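Local coordinates for predicted ATPase involved in replication control, Cdc46/Mcm family (Methanopyrus kandleri AV19, PDB 3F8T), which probably binds ATP and single-stranded DNA and may unwind DNA during replication, as helicases of the MCM family do, at residues A[119-124]-A[146-151]; A[161-166]-A[170-175]; A[359-364]-A[372-377]. The protein carries 2 engineered substitutions. All coordinates share one frame; numbering follows the deposited sequence.

Interaction 1 (A[119-124]-A[146-151]); sequences ISIEGV and VAVRLH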
loop_
_atom_site.group_PDB
_atom_site.type_symbol
_atom_site.label_atom_id
_atom_site.label_comp_id
_atom_site.label_asym_id
_atom_site.label_seq_id
_atom_site.Cartn_x
_atom_site.Cartn_y
_atom_site.Cartn_z
ATOM N N ILE A 119 -6.756 -4.250 22.942
ATOM C CA ILE A 119 -6.144 -3.228 22.104
ATOM C C ILE A 119 -6.481 -3.484 20.637
ATOM O O ILE A 119 -6.962 -4.568 20.290
ATOM C CB ILE A 119 -4.581 -3.186 22.268
ATOM C CG1 ILE A 119 -3.916 -4.391 21.583
ATOM C CG2 ILE A 119 -4.185 -3.096 23.763
ATOM C CD1 ILE A 119 -2.455 -4.205 21.256
ATOM N N SER A 120 -6.208 -2.497 19.779
ATOM C CA SER A 120 -6.088 -2.796 18.349
ATOM C C SER A 120 -4.680 -2.462 17.867
ATOM O O SER A 120 -4.000 -1.596 18.442
ATOM C CB SER A 120 -7.157 -2.082 17.508
ATOM O OG SER A 120 -6.768 -0.767 17.171
ATOM N N ILE A 121 -4.228 -3.205 16.862
ATOM C CA ILE A 121 -3.032 -2.841 16.108
ATOM C C ILE A 121 -3.432 -2.618 14.658
ATOM O O ILE A 121 -4.467 -3.116 14.211
ATOM C CB ILE A 121 -1.895 -3.906 16.221
ATOM C CG1 ILE A 121 -2.314 -5.281 15.666
ATOM C CG2 ILE A 121 -1.417 -3.996 17.663
ATOM C CD1 ILE A 121 -1.141 -6.265 15.447
ATOM N N GLU A 122 -2.613 -1.869 13.930
ATOM C CA GLU A 122 -2.834 -1.701 12.516
ATOM C C GLU A 122 -1.500 -1.731 11.786
ATOM O O GLU A 122 -0.539 -1.079 12.207
ATOM C CB GLU A 122 -3.554 -0.382 12.264
ATOM C CG GLU A 122 -3.939 -0.134 10.809
ATOM C CD GLU A 122 -4.611 1.210 10.652
ATOM O OE1 GLU A 122 -3.917 2.233 10.796
ATOM O OE2 GLU A 122 -5.834 1.245 10.417
ATOM N N GLY A 123 -1.440 -2.513 10.714
ATOM C CA GLY A 123 -0.277 -2.514 9.846
ATOM C C GLY A 123 -0.316 -3.566 8.760
ATOM O O GLY A 123 -1.383 -4.047 8.397
ATOM N N VAL A 124 0.859 -3.909 8.245
ATOM C CA VAL A 124 0.995 -4.800 7.078
ATOM C C VAL A 124 1.430 -6.176 7.538
ATOM O O VAL A 124 2.353 -6.297 8.342
ATOM C CB VAL A 124 2.004 -4.232 6.018
ATOM C CG1 VAL A 124 2.222 -5.217 4.847
ATOM C CG2 VAL A 124 1.505 -2.883 5.468
ATOM N N VAL A 146 4.665 -7.562 15.304
ATOM C CA VAL A 146 3.775 -8.073 16.349
ATOM C C VAL A 146 3.319 -9.485 16.010
ATOM O O VAL A 146 2.817 -9.723 14.918
ATOM C CB VAL A 146 2.541 -7.145 16.517
ATOM C CG1 VAL A 146 1.530 -7.736 17.509
ATOM C CG2 VAL A 146 2.989 -5.754 16.957
ATOM N N ALA A 147 3.510 -10.425 16.937
ATOM C CA ALA A 147 3.028 -11.790 16.719
ATOM C C ALA A 147 1.548 -11.847 17.053
ATOM O O ALA A 147 1.119 -11.250 18.049
ATOM C CB ALA A 147 3.821 -12.799 17.593
ATOM N N VAL A 148 0.782 -12.577 16.237
ATOM C CA VAL A 148 -0.680 -12.680 16.370
ATOM C C VAL A 148 -1.146 -14.129 16.274
ATOM O O VAL A 148 -0.811 -14.830 15.307
ATOM C CB VAL A 148 -1.433 -11.838 15.272
ATOM C CG1 VAL A 148 -2.929 -11.835 15.533
ATOM C CG2 VAL A 148 -0.909 -10.385 15.201
ATOM N N ARG A 149 -1.897 -14.580 17.285
ATOM C CA ARG A 149 -2.614 -15.856 17.228
ATOM C C ARG A 149 -3.974 -15.555 16.635
ATOM O O ARG A 149 -4.722 -14.730 17.172
ATOM C CB ARG A 149 -2.742 -16.490 18.620
ATOM C CG ARG A 149 -1.501 -17.234 19.085
ATOM C CD ARG A 149 -1.751 -17.946 20.431
ATOM N NE ARG A 149 -1.829 -16.977 21.521
ATOM C CZ ARG A 149 -0.804 -16.603 22.281
ATOM N NH1 ARG A 149 0.402 -17.131 22.095
ATOM N NH2 ARG A 149 -0.983 -15.689 23.224
ATOM N N LEU A 150 -4.278 -16.204 15.513
ATOM C CA LEU A 150 -5.408 -15.788 14.675
ATOM C C LEU A 150 -6.768 -16.328 15.104
ATOM O O LEU A 150 -7.787 -15.692 14.842
ATOM C CB LEU A 150 -5.147 -16.093 13.197
ATOM C CG LEU A 150 -4.013 -15.286 12.541
ATOM C CD1 LEU A 150 -3.636 -15.902 11.210
ATOM C CD2 LEU A 150 -4.410 -13.821 12.366
ATOM N N HIS A 151 -6.789 -17.506 15.725
ATOM C CA HIS A 151 -8.052 -18.084 16.218
ATOM C C HIS A 151 -9.139 -18.125 15.137
ATOM O O HIS A 151 -10.273 -17.696 15.363
ATOM C CB HIS A 151 -8.556 -17.316 17.452
ATOM C CG HIS A 151 -7.572 -17.272 18.580
ATOM N ND1 HIS A 151 -7.150 -18.405 19.247
ATOM C CD2 HIS A 151 -6.918 -16.233 19.153
ATOM C CE1 HIS A 151 -6.279 -18.063 20.181
ATOM N NE2 HIS A 151 -6.123 -16.750 20.146
#
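I121 and V146 meet tip to tip across the inside of a small β-barrel, and V148 closes in from one side. The close part of the contact gathers on a single methyl: I121 CD1 lies 3.7 Å from V146 CG1 and 3.9 Å from V146 CB, while V148 CG2 joins more loosely, at 4.1 Å from I121 CD1. With CG1 of I121 set between its own backbone N and carbonyl carbon (chi1 61°) and the chain extended beyond it (chi2 166°), CD1 is carried straight out toward the opposite wall. The backbones stay well apart, 8.6 Å between I121 CA and V146 CA, because strands 118-130 and 145-149 are not sheet neighbours here. V139, I163, L172 and I111 also touch I121, so the methyl sits among apolar side chains.

The outward face is quite different. A147 turns away from the opposite strand and is partly exposed, as are E122 and R149, which lie beside these apolar residues in sequence. E122 pairs through charge, in a salt bridge with R160. S120 OG, though buried, is satisfied by E162 and by the backbone N of R107.

Inside and outside thus alternate along each strand, as expected of an OB barrel. Between these two segments the contact is aliphatic carbon against carbon, without a polar bond, and relies on close fit and on the exclusion of water rather than on direction.

Interaction 2 (A[161-166]-A[170-175]); sequences VEILGI and ATLDAL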
loop_
_atom_site.group_PDB
_atom_site.type_symbol
_atom_site.label_atom_id
_atom_site.label_comp_id
_atom_site.label_asym_id
_atom_site.label_seq_id
_atom_site.Cartn_x
_atom_site.Cartn_y
_atom_site.Cartn_z
ATOM N N VAL A 161 -4.172 -4.426 7.703
ATOM C CA VAL A 161 -5.254 -4.858 8.578
ATOM C C VAL A 161 -5.314 -4.054 9.876
ATOM O O VAL A 161 -4.302 -3.522 10.336
ATOM C CB VAL A 161 -5.123 -6.382 8.902
ATOM C CG1 VAL A 161 -5.201 -7.205 7.623
ATOM C CG2 VAL A 161 -3.807 -6.680 9.643
ATOM N N GLU A 162 -6.516 -3.927 10.436
ATOM C CA GLU A 162 -6.653 -3.585 11.842
ATOM C C GLU A 162 -7.126 -4.830 12.584
ATOM O O GLU A 162 -8.096 -5.497 12.172
ATOM C CB GLU A 162 -7.599 -2.401 12.086
ATOM C CG GLU A 162 -7.579 -1.923 13.555
ATOM C CD GLU A 162 -8.263 -0.575 13.795
ATOM O OE1 GLU A 162 -9.142 -0.188 12.993
ATOM O OE2 GLU A 162 -7.931 0.093 14.814
ATOM N N ILE A 163 -6.417 -5.162 13.659
ATOM C CA ILE A 163 -6.719 -6.369 14.427
ATOM C C ILE A 163 -7.022 -5.973 15.849
ATOM O O ILE A 163 -6.210 -5.328 16.524
ATOM C CB ILE A 163 -5.559 -7.401 14.443
ATOM C CG1 ILE A 163 -5.138 -7.779 13.027
ATOM C CG2 ILE A 163 -5.967 -8.696 15.221
ATOM C CD1 ILE A 163 -4.019 -8.821 12.963
ATOM N N LEU A 164 -8.200 -6.369 16.301
ATOM C CA LEU A 164 -8.583 -6.186 17.681
ATOM C C LEU A 164 -8.286 -7.479 18.422
ATOM O O LEU A 164 -8.500 -8.566 17.885
ATOM C CB LEU A 164 -10.061 -5.873 17.737
ATOM C CG LEU A 164 -10.440 -4.818 18.751
ATOM C CD1 LEU A 164 -11.272 -3.747 18.055
ATOM C CD2 LEU A 164 -11.215 -5.488 19.858
ATOM N N GLY A 165 -7.798 -7.364 19.653
ATOM C CA GLY A 165 -7.439 -8.539 20.413
ATOM C C GLY A 165 -7.022 -8.250 21.832
ATOM O O GLY A 165 -6.998 -7.113 22.263
ATOM N N ILE A 166 -6.670 -9.307 22.548
ATOM C CA ILE A 166 -6.154 -9.168 23.897
ATOM C C ILE A 166 -4.677 -9.636 23.915
ATOM O O ILE A 166 -4.349 -10.700 23.394
ATOM C CB ILE A 166 -7.034 -9.936 24.916
ATOM C CG1 ILE A 166 -8.432 -9.278 25.012
ATOM C CG2 ILE A 166 -6.382 -9.904 26.296
ATOM C CD1 ILE A 166 -9.486 -10.162 25.702
ATOM N N ALA A 170 3.375 -10.801 24.982
ATOM C CA ALA A 170 3.941 -10.320 23.716
ATOM C C ALA A 170 3.314 -10.926 22.454
ATOM O O ALA A 170 3.898 -10.826 21.367
ATOM C CB ALA A 170 5.489 -10.482 23.702
ATOM N N THR A 171 2.145 -11.553 22.599
ATOM C CA THR A 171 1.334 -12.022 21.465
ATOM C C THR A 171 -0.088 -11.454 21.560
ATOM O O THR A 171 -0.701 -11.443 22.637
ATOM C CB THR A 171 1.281 -13.576 21.382
ATOM O OG1 THR A 171 2.596 -14.095 21.114
ATOM C CG2 THR A 171 0.334 -14.051 20.272
ATOM N N LEU A 172 -0.611 -10.990 20.426
ATOM C CA LEU A 172 -1.977 -10.509 20.365
ATOM C C LEU A 172 -2.880 -11.674 20.009
ATOM O O LEU A 172 -2.714 -12.287 18.951
ATOM C CB LEU A 172 -2.111 -9.384 19.318
ATOM C CG LEU A 172 -3.483 -8.699 19.230
ATOM C CD1 LEU A 172 -3.738 -7.883 20.503
ATOM C CD2 LEU A 172 -3.571 -7.812 18.012
ATOM N N ASP A 173 -3.817 -11.997 20.901
ATOM C CA ASP A 173 -4.843 -12.980 20.606
ATOM C C ASP A 173 -5.991 -12.288 19.895
ATOM O O ASP A 173 -6.776 -11.575 20.509
ATOM C CB ASP A 173 -5.338 -13.668 21.892
ATOM C CG ASP A 173 -4.370 -14.726 22.379
ATOM O OD1 ASP A 173 -4.165 -15.711 21.636
ATOM O OD2 ASP A 173 -3.824 -14.584 23.493
ATOM N N ALA A 174 -6.089 -12.520 18.595
ATOM C CA ALA A 174 -7.045 -11.827 17.755
ATOM C C ALA A 174 -8.491 -12.169 18.119
ATOM O O ALA A 174 -8.840 -13.345 18.310
ATOM C CB ALA A 174 -6.755 -12.132 16.263
ATOM N N LEU A 175 -9.311 -11.127 18.221
ATOM C CA LEU A 175 -10.765 -11.253 18.372
ATOM C C LEU A 175 -11.487 -10.936 17.063
ATOM O O LEU A 175 -12.505 -11.540 16.741
ATOM C CB LEU A 175 -11.267 -10.301 19.461
ATOM C CG LEU A 175 -10.864 -10.647 20.896
ATOM C CD1 LEU A 175 -11.111 -9.442 21.792
ATOM C CD2 LEU A 175 -11.615 -11.887 21.415
#
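L172 packs its branched end against G165 and I163, where the two arms of a tight hairpin, 161-166 and 171-174, cross at 108°. CB leads to a CG turned anti to the backbone N (chi1 -175°), which swings the branch to the neighbouring strand. CG comes to 4.1 Å from G165 CA, CD1 presses on G165 C at 3.6 Å, and CD2 lies 3.8 Å from I163 CG2 and also near I163 O. That same I163 methyl touches A174 CB, at 3.7 Å. With an alanine here, the space beside G165 would probably be left unfilled, and I163 CG2 would keep A174 as its one side-chain mate across the hairpin.

Three bonds lace the backbone: D173 N to I166 O, I166 N to D173 O, and the short, nearly straight one from L175 N to L164 O (2.7 Å, 167°). G165 faces A174 as a non-hydrogen-bonded pair, and this close approach leaves no room for a CB on G165. At the corner, L175 lies on the opposite side of G165 from L172 and crosses I166 obliquely, with L175 CD1 4.2 Å from I166 CG1. D173 OD1 forms a salt bridge with R149 and probably a hydrogen bond with H151.

L172 also meets I119 and I121 in the barrel interior. The hairpin pairs antiparallel within itself, while 171-174 runs parallel to 145-149 and 160-168 antiparallel to 118-130, the pairing that closes an OB-fold barrel.

Interaction 3 (A[359-364]-A[372-377]); sequences ARIDLD and DLIAFL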
loop_
_atom_site.group_PDB
_atom_site.type_symbol
_atom_site.label_atom_id
_atom_site.label_comp_id
_atom_site.label_asym_id
_atom_site.label_seq_id
_atom_site.Cartn_x
_atom_site.Cartn_y
_atom_site.Cartn_z
ATOM N N ALA A 359 20.754 2.419 -25.944
ATOM C CA ALA A 359 21.617 1.315 -26.351
ATOM C C ALA A 359 22.645 0.959 -25.277
ATOM O O ALA A 359 23.139 -0.168 -25.241
ATOM C CB ALA A 359 22.304 1.629 -27.683
ATOM N N ARG A 360 22.947 1.911 -24.398
ATOM C CA ARG A 360 23.920 1.711 -23.321
ATOM C C ARG A 360 23.355 0.977 -22.099
ATOM O O ARG A 360 24.110 0.574 -21.214
ATOM C CB ARG A 360 24.525 3.045 -22.879
ATOM C CG ARG A 360 25.398 3.727 -23.930
ATOM C CD ARG A 360 25.849 5.108 -23.465
ATOM N NE ARG A 360 24.744 5.889 -22.904
ATOM C CZ ARG A 360 24.719 6.405 -21.672
ATOM N NH1 ARG A 360 25.757 6.257 -20.853
ATOM N NH2 ARG A 360 23.653 7.090 -21.260
ATOM N N ILE A 361 22.037 0.823 -22.053
ATOM C CA ILE A 361 21.379 0.077 -20.983
ATOM C C ILE A 361 21.506 -1.420 -21.257
ATOM O O ILE A 361 20.950 -1.923 -22.235
ATOM C CB ILE A 361 19.882 0.450 -20.881
ATOM C CG1 ILE A 361 19.722 1.943 -20.573
ATOM C CG2 ILE A 361 19.177 -0.406 -19.827
ATOM C CD1 ILE A 361 18.291 2.422 -20.627
ATOM N N ASP A 362 22.241 -2.128 -20.407
ATOM C CA ASP A 362 22.326 -3.586 -20.548
ATOM C C ASP A 362 21.169 -4.291 -19.814
ATOM O O ASP A 362 21.262 -4.651 -18.639
ATOM C CB ASP A 362 23.729 -4.142 -20.205
ATOM C CG ASP A 362 23.938 -4.385 -18.712
ATOM O OD1 ASP A 362 23.803 -3.429 -17.917
ATOM O OD2 ASP A 362 24.248 -5.539 -18.337
ATOM N N LEU A 363 20.063 -4.413 -20.538
ATOM C CA LEU A 363 18.865 -5.122 -20.116
ATOM C C LEU A 363 18.199 -5.533 -21.401
ATOM O O LEU A 363 18.256 -4.790 -22.387
ATOM C CB LEU A 363 17.908 -4.199 -19.368
ATOM C CG LEU A 363 17.998 -3.918 -17.872
ATOM C CD1 LEU A 363 16.892 -2.931 -17.504
ATOM C CD2 LEU A 363 17.885 -5.184 -17.027
ATOM N N ASP A 364 17.546 -6.691 -21.407
ATOM C CA ASP A 364 16.925 -7.160 -22.638
ATOM C C ASP A 364 15.760 -6.274 -23.060
ATOM O O ASP A 364 15.103 -5.643 -22.220
ATOM C CB ASP A 364 16.509 -8.637 -22.537
ATOM C CG ASP A 364 15.501 -8.877 -21.458
ATOM O OD1 ASP A 364 14.316 -9.061 -21.798
ATOM O OD2 ASP A 364 15.893 -8.848 -20.274
ATOM N N ASP A 372 7.104 2.274 -18.404
ATOM C CA ASP A 372 6.439 3.378 -19.091
ATOM C C ASP A 372 7.431 4.449 -19.550
ATOM O O ASP A 372 7.267 5.034 -20.600
ATOM C CB ASP A 372 5.397 4.005 -18.169
ATOM C CG ASP A 372 4.259 3.024 -17.823
ATOM O OD1 ASP A 372 3.314 2.921 -18.628
ATOM O OD2 ASP A 372 4.326 2.373 -16.758
ATOM N N LEU A 373 8.434 4.723 -18.730
ATOM C CA LEU A 373 9.356 5.822 -18.987
ATOM C C LEU A 373 10.746 5.448 -18.542
ATOM O O LEU A 373 10.919 4.809 -17.512
ATOM C CB LEU A 373 8.941 7.078 -18.211
ATOM C CG LEU A 373 7.565 7.689 -18.476
ATOM C CD1 LEU A 373 7.082 8.498 -17.292
ATOM C CD2 LEU A 373 7.587 8.517 -19.746
ATOM N N ILE A 374 11.742 5.871 -19.315
ATOM C CA ILE A 374 13.114 5.812 -18.856
ATOM C C ILE A 374 13.608 7.241 -18.722
ATOM O O ILE A 374 13.509 8.024 -19.662
ATOM C CB ILE A 374 14.049 5.005 -19.793
ATOM C CG1 ILE A 374 13.431 3.634 -20.109
ATOM C CG2 ILE A 374 15.460 4.919 -19.147
ATOM C CD1 ILE A 374 14.268 2.733 -21.042
ATOM N N ALA A 375 14.101 7.572 -17.539
ATOM C CA ALA A 375 14.609 8.906 -17.246
ATOM C C ALA A 375 16.141 8.885 -17.289
ATOM O O ALA A 375 16.805 8.389 -16.360
ATOM C CB ALA A 375 14.099 9.364 -15.894
ATOM N N PHE A 376 16.687 9.385 -18.395
ATOM C CA PHE A 376 18.128 9.449 -18.603
ATOM C C PHE A 376 18.645 10.702 -17.940
ATOM O O PHE A 376 18.424 11.808 -18.437
ATOM C CB PHE A 376 18.475 9.452 -20.099
ATOM C CG PHE A 376 17.993 8.235 -20.839
ATOM C CD1 PHE A 376 16.777 8.254 -21.524
ATOM C CD2 PHE A 376 18.751 7.072 -20.850
ATOM C CE1 PHE A 376 16.322 7.123 -22.190
ATOM C CE2 PHE A 376 18.309 5.952 -21.512
ATOM C CZ PHE A 376 17.091 5.972 -22.185
ATOM N N LEU A 377 19.300 10.536 -16.795
ATOM C CA LEU A 377 19.810 11.681 -16.043
ATOM C C LEU A 377 21.012 12.283 -16.777
ATOM O O LEU A 377 21.744 11.567 -17.459
ATOM C CB LEU A 377 20.195 11.267 -14.616
ATOM C CG LEU A 377 19.232 10.414 -13.780
ATOM C CD1 LEU A 377 19.703 10.377 -12.338
ATOM C CD2 LEU A 377 17.810 10.939 -13.854
#
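The loop at I361 runs past strand 373-376 at a distance, with 10.2 Å between I361 CA and F376 CA, and the side chain of I361 meets those of I374 and F376 in the gap. I361 is extended in its outer torsion (chi2 173°), which puts CD1 at the far end of its reach, between I374 and F376. There CD1 lies 3.6 Å from F376 CE2 and 4.1 Å from F376 CZ; the isoleucine chain crosses the phenylalanine at about a right angle and comes to the ring obliquely. Toward I374 the approach is tip to tip, I361 CD1 standing 4.1 Å from I374 CG2 and equally far from I374 CD1. The two receiving side chains are themselves in contact, I374 CG2 sitting 3.6 Å above one face of the F376 ring, toward its rim, so that the two form one continuous apolar surface for the loop methyl.

L368, from the short helix 365-368, touches both I361 and I374, while P357 adds to the packing on F376. Polar bonds hold the loop on either side of I361 along the chain: R360 NH1 bonds to G349 O, and D364 caps that helix through F367 N while forming a salt bridge with R317. Between them the chain makes an inverse gamma turn centred on D362.

The strand is outermost, within this chain, in the parallel sheet of the ATPase domain. The contact itself is apolar and buried: ring carbons and methyls make a surface suited to a nonpolar tip such as I361 CD1.

Interactions 1 and 2 belong to one barrel, their centres 4 Å apart: strands 118-130 and 160-168 are neighbours, as are 145-149 and 171-174, and the carboxylate of D173 joins the two segment pairs. Interaction 3 stands alone in the P-loop domain, on the opposite side of the chain's centre and about 42 Å from interaction 1 between centres. All three are buried. Interaction 2 joins adjacent strands, so backbone hydrogen bonds accompany its side chains and it buries 403 Å². Interactions 1 and 3 join elements without sheet pairing, one across a barrel interior, the other from a loop to the strand outermost within this chain; each rests on an isoleucine methyl and buries little over 100 Å².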